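Local structure of putative riboflavin biosynthesis protein (Shewanella loihica, 3KY8) at residues M76-D81 / Q102-K107; L130-G135 / Q139-E144. The protein probably works as a reductase of the RibD C-terminal family, perhaps reducing 5-amino-6-(5-phosphoribosylamino)uracil in riboflavin biosynthesis. One frame throughout, in Å; residues are numbered along the deposited sequence.

Contact 1 (M76-D81 / Q102-K107); sequences MVLSFD and QGYEDK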
HETATM    1  N   MSE A  76      14.110   0.487 -18.675  1.00 34.60           N
HETATM    2  CA  MSE A  76      12.734   0.582 -19.146  1.00 36.85           C
HETATM    3  C   MSE A  76      12.404   1.903 -19.759  1.00 37.71           C
HETATM    4  O   MSE A  76      11.491   1.989 -20.587  1.00 40.12           O
HETATM    5  CB  MSE A  76      11.733   0.311 -18.025  1.00 40.38           C
HETATM    6  CG  MSE A  76      11.813  -1.103 -17.496  1.00 34.76           C
HETATM    7 SE   MSE A  76      11.411  -2.465 -18.878  0.75 40.98          SE
HETATM    8  CE  MSE A  76       9.481  -2.284 -18.861  1.00 53.43           C
ATOM      9  N   VAL A  77      13.114   2.952 -19.378  1.00 38.96           N
ATOM     10  CA  VAL A  77      12.843   4.278 -19.974  1.00 36.72           C
ATOM     11  C   VAL A  77      13.606   4.348 -21.290  1.00 39.46           C
ATOM     12  O   VAL A  77      13.018   4.703 -22.298  1.00 44.16           O
ATOM     13  CB  VAL A  77      13.188   5.492 -19.015  1.00 36.47           C
ATOM     14  CG1 VAL A  77      12.957   6.821 -19.714  1.00 35.72           C
ATOM     15  CG2 VAL A  77      12.356   5.449 -17.742  1.00 33.77           C
ATOM     16  N   LEU A  78      14.901   4.006 -21.294  1.00 40.02           N
ATOM     17  CA  LEU A  78      15.682   4.010 -22.529  1.00 39.27           C
ATOM     18  C   LEU A  78      15.022   3.059 -23.490  1.00 38.99           C
ATOM     19  O   LEU A  78      14.725   1.906 -23.144  1.00 40.53           O
ATOM     20  CB  LEU A  78      17.100   3.505 -22.334  1.00 39.24           C
ATOM     21  CG  LEU A  78      18.114   4.232 -21.488  1.00 39.91           C
ATOM     22  CD1 LEU A  78      19.265   3.255 -21.259  1.00 36.85           C
ATOM     23  CD2 LEU A  78      18.584   5.521 -22.146  1.00 40.84           C
ATOM     24  N   SER A  79      14.782   3.552 -24.701  1.00 40.26           N
ATOM     25  CA  SER A  79      14.293   2.736 -25.785  1.00 40.42           C
ATOM     26  C   SER A  79      14.614   3.465 -27.087  1.00 39.76           C
ATOM     27  O   SER A  79      15.028   4.643 -27.087  1.00 39.12           O
ATOM     28  CB  SER A  79      12.791   2.400 -25.608  1.00 40.67           C
ATOM     29  OG  SER A  79      11.922   3.365 -26.171  1.00 44.69           O
ATOM     30  N   PHE A  80      14.503   2.747 -28.191  1.00 38.52           N
ATOM     31  CA  PHE A  80      14.688   3.366 -29.495  1.00 39.40           C
ATOM     32  C   PHE A  80      13.605   4.388 -29.810  1.00 39.51           C
ATOM     33  O   PHE A  80      13.886   5.353 -30.483  1.00 37.25           O
ATOM     34  CB  PHE A  80      14.628   2.318 -30.595  1.00 40.42           C
ATOM     35  CG  PHE A  80      15.809   1.440 -30.652  1.00 39.66           C
ATOM     36  CD1 PHE A  80      17.069   1.968 -30.881  1.00 40.28           C
ATOM     37  CD2 PHE A  80      15.665   0.070 -30.498  1.00 39.52           C
ATOM     38  CE1 PHE A  80      18.166   1.155 -30.946  1.00 38.26           C
ATOM     39  CE2 PHE A  80      16.762  -0.753 -30.559  1.00 39.84           C
ATOM     40  CZ  PHE A  80      18.011  -0.218 -30.784  1.00 40.33           C
ATOM     41  N   ASP A  81      12.379   4.130 -29.339  1.00 42.47           N
ATOM     42  CA  ASP A  81      11.193   4.936 -29.644  1.00 45.25           C
ATOM     43  C   ASP A  81      10.859   5.960 -28.536  1.00 47.67           C
ATOM     44  O   ASP A  81       9.699   6.344 -28.413  1.00 51.15           O
ATOM     45  CB  ASP A  81       9.993   3.990 -29.852  1.00 45.85           C
ATOM     46  N   GLN A 102      25.025   5.845 -26.226  1.00 35.83           N
ATOM     47  CA  GLN A 102      25.004   6.922 -27.215  1.00 35.67           C
ATOM     48  C   GLN A 102      23.623   7.594 -27.211  1.00 34.68           C
ATOM     49  O   GLN A 102      22.577   6.909 -27.201  1.00 32.42           O
ATOM     50  CB  GLN A 102      25.342   6.364 -28.600  1.00 36.79           C
ATOM     51  CG  GLN A 102      25.284   7.359 -29.740  1.00 37.41           C
ATOM     52  CD  GLN A 102      26.518   8.218 -29.803  1.00 41.93           C
ATOM     53  OE1 GLN A 102      27.634   7.711 -29.779  1.00 46.58           O
ATOM     54  NE2 GLN A 102      26.328   9.524 -29.891  1.00 34.76           N
ATOM     55  N   GLY A 103      23.638   8.924 -27.186  1.00 32.96           N
ATOM     56  CA  GLY A 103      22.418   9.719 -27.212  1.00 32.47           C
ATOM     57  C   GLY A 103      22.004  10.182 -25.829  1.00 33.85           C
ATOM     58  O   GLY A 103      21.137  11.037 -25.700  1.00 37.68           O
ATOM     59  N   TYR A 104      22.613   9.622 -24.791  1.00 31.65           N
ATOM     60  CA  TYR A 104      22.193   9.893 -23.432  1.00 32.87           C
ATOM     61  C   TYR A 104      23.330  10.399 -22.540  1.00 32.65           C
ATOM     62  O   TYR A 104      23.123  10.550 -21.365  1.00 32.17           O
ATOM     63  CB  TYR A 104      21.547   8.646 -22.830  1.00 32.33           C
ATOM     64  CG  TYR A 104      20.301   8.263 -23.556  1.00 31.80           C
ATOM     65  CD1 TYR A 104      19.065   8.710 -23.129  1.00 30.80           C
ATOM     66  CD2 TYR A 104      20.356   7.474 -24.719  1.00 36.34           C
ATOM     67  CE1 TYR A 104      17.890   8.372 -23.838  1.00 37.25           C
ATOM     68  CE2 TYR A 104      19.209   7.142 -25.417  1.00 33.59           C
ATOM     69  CZ  TYR A 104      17.981   7.588 -24.967  1.00 34.85           C
ATOM     70  OH  TYR A 104      16.848   7.260 -25.645  1.00 38.84           O
ATOM     71  N   GLU A 105      24.479  10.721 -23.113  1.00 33.39           N
ATOM     72  CA  GLU A 105      25.642  11.225 -22.351  1.00 36.85           C
ATOM     73  C   GLU A 105      25.460  12.621 -21.718  1.00 34.57           C
ATOM     74  O   GLU A 105      26.134  12.965 -20.767  1.00 38.44           O
ATOM     75  CB  GLU A 105      26.882  11.289 -23.257  1.00 35.66           C
ATOM     76  CG  GLU A 105      27.225   9.970 -23.953  1.00 42.91           C
ATOM     77  CD  GLU A 105      26.861   9.973 -25.423  1.00 42.77           C
ATOM     78  OE1 GLU A 105      25.731  10.394 -25.786  1.00 37.23           O
ATOM     79  OE2 GLU A 105      27.730   9.569 -26.212  1.00 48.41           O
ATOM     80  N   ASP A 106      24.584  13.434 -22.260  1.00 34.37           N
ATOM     81  CA  ASP A 106      24.227  14.673 -21.593  1.00 35.43           C
ATOM     82  C   ASP A 106      22.880  14.605 -20.833  1.00 33.15           C
ATOM     83  O   ASP A 106      22.374  15.618 -20.373  1.00 30.29           O
ATOM     84  CB  ASP A 106      24.269  15.833 -22.587  1.00 37.46           C
ATOM     85  CG  ASP A 106      23.375  15.641 -23.772  1.00 43.20           C
ATOM     86  OD1 ASP A 106      22.530  14.673 -23.814  1.00 40.49           O
ATOM     87  OD2 ASP A 106      23.601  16.462 -24.704  1.00 43.79           O
ATOM     88  N   LYS A 107      22.337  13.404 -20.678  1.00 33.25           N
ATOM     89  CA  LYS A 107      21.065  13.181 -19.984  1.00 32.73           C
ATOM     90  C   LYS A 107      21.195  12.358 -18.706  1.00 33.89           C
ATOM     91  O   LYS A 107      20.414  12.560 -17.748  1.00 34.49           O
ATOM     92  CB  LYS A 107      20.085  12.491 -20.917  1.00 32.10           C
ATOM     93  CG  LYS A 107      19.548  13.384 -21.996  1.00 34.95           C
ATOM     94  CD  LYS A 107      18.685  12.572 -22.958  1.00 41.48           C
ATOM     95  CE  LYS A 107      18.447  13.289 -24.279  1.00 40.26           C
ATOM     96  NZ  LYS A 107      19.713  13.264 -25.040  1.00 51.99           N
TER
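Leu-78 sets one methyl over the face of the Tyr-104 ring. Its CD2 lies 3.3 Å from the centroid of that ring and only 8° off the ring normal, a CH-pi contact so well centred that all six ring carbons are within 3.7 Å of CD2. The leucine and tyrosine side chains run alongside in opposite senses. Leu-78 has CG anti to its carbonyl carbon (chi1 -65°), and CD1 continues the chain anti to CA, which turns the other methyl, CD2, onto the ring although the backbones stay apart, with 8.8 Å between Leu-78 CA and Tyr-104 CA. At the far end of the ring, Tyr-104 OH comes to 3.5 Å from Ser-79 O. Trp-84 meets the Tyr-104 ring edge-to-face, and Pro-101 also packs on Leu-78.

In the tyrosine's own turn, Lys-107 NZ donates to Gly-103 O at 2.7 Å, nearly in line with the carbonyl bond, and makes a long salt bridge with Asp-106 OD1. Glu-105 OE1 takes the Gly-103 N-H at 2.9 Å from above the carboxylate plane. Gly-103, with phi of 99°, adopts a backbone shape in which a beta carbon would collide with the preceding carbonyl oxygen. The whole is a small surface contact between two loops at the edge of a mixed alpha/beta fold, one leaving helix 71-77 and the other leading into strand 108-111, an outer strand of the sheet within this chain.

Contact 2 (L130-G135 / Q139-E144); sequences LYIDGG and QNFLKE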
ATOM      1  N   LEU A 130      16.410  16.036  -4.653  1.00 31.87           N
ATOM      2  CA  LEU A 130      16.572  14.892  -5.533  1.00 30.68           C
ATOM      3  C   LEU A 130      15.307  14.071  -5.592  1.00 30.15           C
ATOM      4  O   LEU A 130      14.698  13.783  -4.575  1.00 31.70           O
ATOM      5  CB  LEU A 130      17.747  14.046  -5.068  1.00 29.41           C
ATOM      6  CG  LEU A 130      19.112  14.766  -5.121  1.00 30.50           C
ATOM      7  CD1 LEU A 130      20.225  13.960  -4.376  1.00 26.74           C
ATOM      8  CD2 LEU A 130      19.432  15.136  -6.569  1.00 26.26           C
ATOM      9  N   TYR A 131      14.926  13.716  -6.807  1.00 31.78           N
ATOM     10  CA  TYR A 131      13.771  12.857  -7.084  1.00 31.60           C
ATOM     11  C   TYR A 131      14.271  11.401  -7.175  1.00 32.86           C
ATOM     12  O   TYR A 131      14.898  10.999  -8.143  1.00 29.36           O
ATOM     13  CB  TYR A 131      13.086  13.383  -8.352  1.00 33.76           C
ATOM     14  CG  TYR A 131      12.050  12.503  -9.014  1.00 35.02           C
ATOM     15  CD1 TYR A 131      11.351  11.525  -8.307  1.00 39.32           C
ATOM     16  CD2 TYR A 131      11.705  12.720 -10.341  1.00 38.53           C
ATOM     17  CE1 TYR A 131      10.414  10.738  -8.926  1.00 32.34           C
ATOM     18  CE2 TYR A 131      10.749  11.950 -10.960  1.00 35.95           C
ATOM     19  CZ  TYR A 131      10.109  10.971 -10.243  1.00 39.59           C
ATOM     20  OH  TYR A 131       9.183  10.210 -10.874  1.00 34.54           O
ATOM     21  N   ILE A 132      14.031  10.642  -6.106  1.00 33.28           N
ATOM     22  CA  ILE A 132      14.511   9.278  -6.000  1.00 34.54           C
ATOM     23  C   ILE A 132      13.480   8.345  -6.650  1.00 36.42           C
ATOM     24  O   ILE A 132      12.303   8.320  -6.228  1.00 37.70           O
ATOM     25  CB  ILE A 132      14.743   8.859  -4.528  1.00 31.42           C
ATOM     26  CG1 ILE A 132      15.521   9.926  -3.746  1.00 31.14           C
ATOM     27  CG2 ILE A 132      15.463   7.537  -4.477  1.00 32.06           C
ATOM     28  CD1 ILE A 132      16.818  10.438  -4.393  1.00 22.18           C
ATOM     29  N   ASP A 133      13.907   7.586  -7.669  1.00 35.60           N
ATOM     30  CA  ASP A 133      12.988   6.752  -8.456  1.00 36.15           C
ATOM     31  C   ASP A 133      13.520   5.339  -8.657  1.00 36.41           C
ATOM     32  O   ASP A 133      14.709   5.119  -8.738  1.00 36.37           O
ATOM     33  CB  ASP A 133      12.688   7.388  -9.821  1.00 39.75           C
ATOM     34  CG  ASP A 133      11.419   6.807 -10.476  1.00 42.51           C
ATOM     35  OD1 ASP A 133      10.455   6.433  -9.757  1.00 45.11           O
ATOM     36  OD2 ASP A 133      11.377   6.760 -11.718  1.00 44.53           O
ATOM     37  N   GLY A 134      12.614   4.375  -8.713  1.00 36.61           N
ATOM     38  CA  GLY A 134      12.988   2.990  -8.872  1.00 36.47           C
ATOM     39  C   GLY A 134      12.813   2.277  -7.555  1.00 36.57           C
ATOM     40  O   GLY A 134      13.250   2.772  -6.536  1.00 39.88           O
ATOM     41  N   GLY A 135      12.230   1.083  -7.611  1.00 37.74           N
ATOM     42  CA  GLY A 135      11.946   0.265  -6.444  1.00 37.95           C
ATOM     43  C   GLY A 135      13.148  -0.141  -5.629  1.00 36.93           C
ATOM     44  O   GLY A 135      13.145   0.019  -4.411  1.00 37.73           O
ATOM     45  N   GLN A 139      13.973   1.458  -2.056  1.00 35.44           N
ATOM     46  CA  GLN A 139      14.153   0.492  -0.965  1.00 32.57           C
ATOM     47  C   GLN A 139      15.493   0.689  -0.286  1.00 34.09           C
ATOM     48  O   GLN A 139      15.569   0.717   0.947  1.00 34.62           O
ATOM     49  CB  GLN A 139      13.971  -0.923  -1.471  1.00 31.35           C
ATOM     50  CG  GLN A 139      12.483  -1.230  -1.713  1.00 31.81           C
ATOM     51  CD  GLN A 139      12.257  -2.419  -2.589  1.00 34.50           C
ATOM     52  OE1 GLN A 139      13.011  -3.358  -2.527  1.00 44.49           O
ATOM     53  NE2 GLN A 139      11.215  -2.375  -3.436  1.00 37.98           N
ATOM     54  N   ASN A 140      16.535   0.897  -1.078  1.00 34.40           N
ATOM     55  CA  ASN A 140      17.875   1.118  -0.542  1.00 32.99           C
ATOM     56  C   ASN A 140      18.038   2.417   0.236  1.00 33.12           C
ATOM     57  O   ASN A 140      18.671   2.410   1.304  1.00 34.65           O
ATOM     58  CB  ASN A 140      18.937   0.968  -1.637  1.00 34.75           C
ATOM     59  CG  ASN A 140      19.191  -0.482  -1.988  1.00 34.89           C
ATOM     60  OD1 ASN A 140      18.986  -1.382  -1.175  1.00 34.88           O
ATOM     61  ND2 ASN A 140      19.628  -0.715  -3.192  1.00 33.03           N
ATOM     62  N   PHE A 141      17.453   3.497  -0.272  1.00 32.91           N
ATOM     63  CA  PHE A 141      17.339   4.759   0.473  1.00 34.99           C
ATOM     64  C   PHE A 141      16.631   4.599   1.840  1.00 33.11           C
ATOM     65  O   PHE A 141      17.156   5.030   2.878  1.00 34.36           O
ATOM     66  CB  PHE A 141      16.654   5.852  -0.370  1.00 33.36           C
ATOM     67  CG  PHE A 141      17.608   6.626  -1.254  1.00 30.74           C
ATOM     68  CD1 PHE A 141      18.249   6.004  -2.324  1.00 36.50           C
ATOM     69  CD2 PHE A 141      17.830   7.978  -1.046  1.00 31.65           C
ATOM     70  CE1 PHE A 141      19.133   6.711  -3.143  1.00 39.20           C
ATOM     71  CE2 PHE A 141      18.735   8.680  -1.847  1.00 36.85           C
ATOM     72  CZ  PHE A 141      19.376   8.032  -2.912  1.00 36.69           C
ATOM     73  N   LEU A 142      15.485   3.936   1.827  1.00 32.55           N
ATOM     74  CA  LEU A 142      14.722   3.639   3.034  1.00 28.99           C
ATOM     75  C   LEU A 142      15.473   2.799   4.045  1.00 32.28           C
ATOM     76  O   LEU A 142      15.327   3.068   5.264  1.00 31.34           O
ATOM     77  CB  LEU A 142      13.381   2.999   2.682  1.00 30.71           C
ATOM     78  CG  LEU A 142      12.360   3.940   2.011  1.00 27.62           C
ATOM     79  CD1 LEU A 142      11.109   3.183   1.441  1.00 28.91           C
ATOM     80  CD2 LEU A 142      11.979   4.966   3.018  1.00 25.80           C
ATOM     81  N   LYS A 143      16.296   1.829   3.577  1.00 31.56           N
ATOM     82  CA  LYS A 143      17.143   1.012   4.477  1.00 33.39           C
ATOM     83  C   LYS A 143      18.206   1.842   5.192  1.00 33.63           C
ATOM     84  O   LYS A 143      18.744   1.404   6.191  1.00 36.27           O
ATOM     85  CB  LYS A 143      17.798  -0.206   3.764  1.00 31.83           C
ATOM     86  CG  LYS A 143      16.775  -1.264   3.283  1.00 30.01           C
ATOM     87  CD  LYS A 143      17.424  -2.442   2.470  1.00 35.31           C
ATOM     88  CE  LYS A 143      16.392  -3.541   2.012  1.00 43.45           C
ATOM     89  NZ  LYS A 143      16.943  -4.974   1.765  1.00 40.80           N
ATOM     90  N   GLU A 144      18.499   3.045   4.712  1.00 35.08           N
ATOM     91  CA  GLU A 144      19.403   3.958   5.423  1.00 34.32           C
ATOM     92  C   GLU A 144      18.687   5.208   5.958  1.00 35.69           C
ATOM     93  O   GLU A 144      19.333   6.162   6.458  1.00 34.48           O
ATOM     94  CB  GLU A 144      20.549   4.338   4.499  1.00 33.38           C
ATOM     95  CG  GLU A 144      21.561   3.173   4.314  1.00 37.25           C
ATOM     96  CD  GLU A 144      22.709   3.541   3.399  1.00 37.96           C
ATOM     97  OE1 GLU A 144      23.333   4.601   3.613  1.00 50.06           O
ATOM     98  OE2 GLU A 144      22.970   2.791   2.440  1.00 48.78           O
TER
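A strand-loop-helix unit, in which strand 129-133 passes through Gly-134, the N-cap, into helix 135-143, which starts at Gly-135, folds back so that Ile-132 meets Phe-141. The two side chains come from opposite directions, and the isoleucine lies across one face of the phenylalanine ring. Its CG2 is 3.9 Å from the centroid of the Phe-141 ring and 11° off the normal, a CH-pi contact, while its other branch reaches the rim, with Ile-132 CD1 3.6 Å from Phe-141 CE2. Chi1 of -47° puts CG1 beside the backbone N and CG2 anti to it, which lets both branches bear on the ring.

In this mixed sheet strand 129-133 lies between strands 66-70 and 21-29, and Phe-141 fills the layer between sheet and helices, also touching Val-68, Leu-115 and Ile-119. Were Phe-141 replaced by an alanine, both branches of Ile-132 would probably lose their aromatic partner and a gap would open between helix and sheet.

In the first turn, Gln-139 N donates to Gly-135 O at 2.9 Å, with an N-H...O angle of 160°. With CG beside the backbone N, the extended Gln-139 side chain runs past this oxygen, and its NE2 is hydrogen-bonded to Leu-165 O. Gly-135 N is hydrogen-bonded to an unidentified ligand and a sulfate ion lies close by, both probably from the crystallisation liquor though they may mark a pocket.

From the N terminus, the chain passes through strands 21-29 and 66-70 before contact 1 opens at 76-81, on the end of helix 71-77 and the loop beyond it. Strand 90-93 lies in the excursion that 102-107 closes, bringing the loop before strand 108-111 back to the end of the helix. Helix 115-124 follows, and only then does contact 2 open, closing a far shorter excursion from strand 129-133 into helix 135-143. The contacts are therefore in series, neither nested nor crossed. Their centres are 22 Å apart and they do not touch: contact 1 joins loops at the surface, whereas contact 2 fastens helix 135-143 against strand 129-133, an inner strand of the mixed sheet.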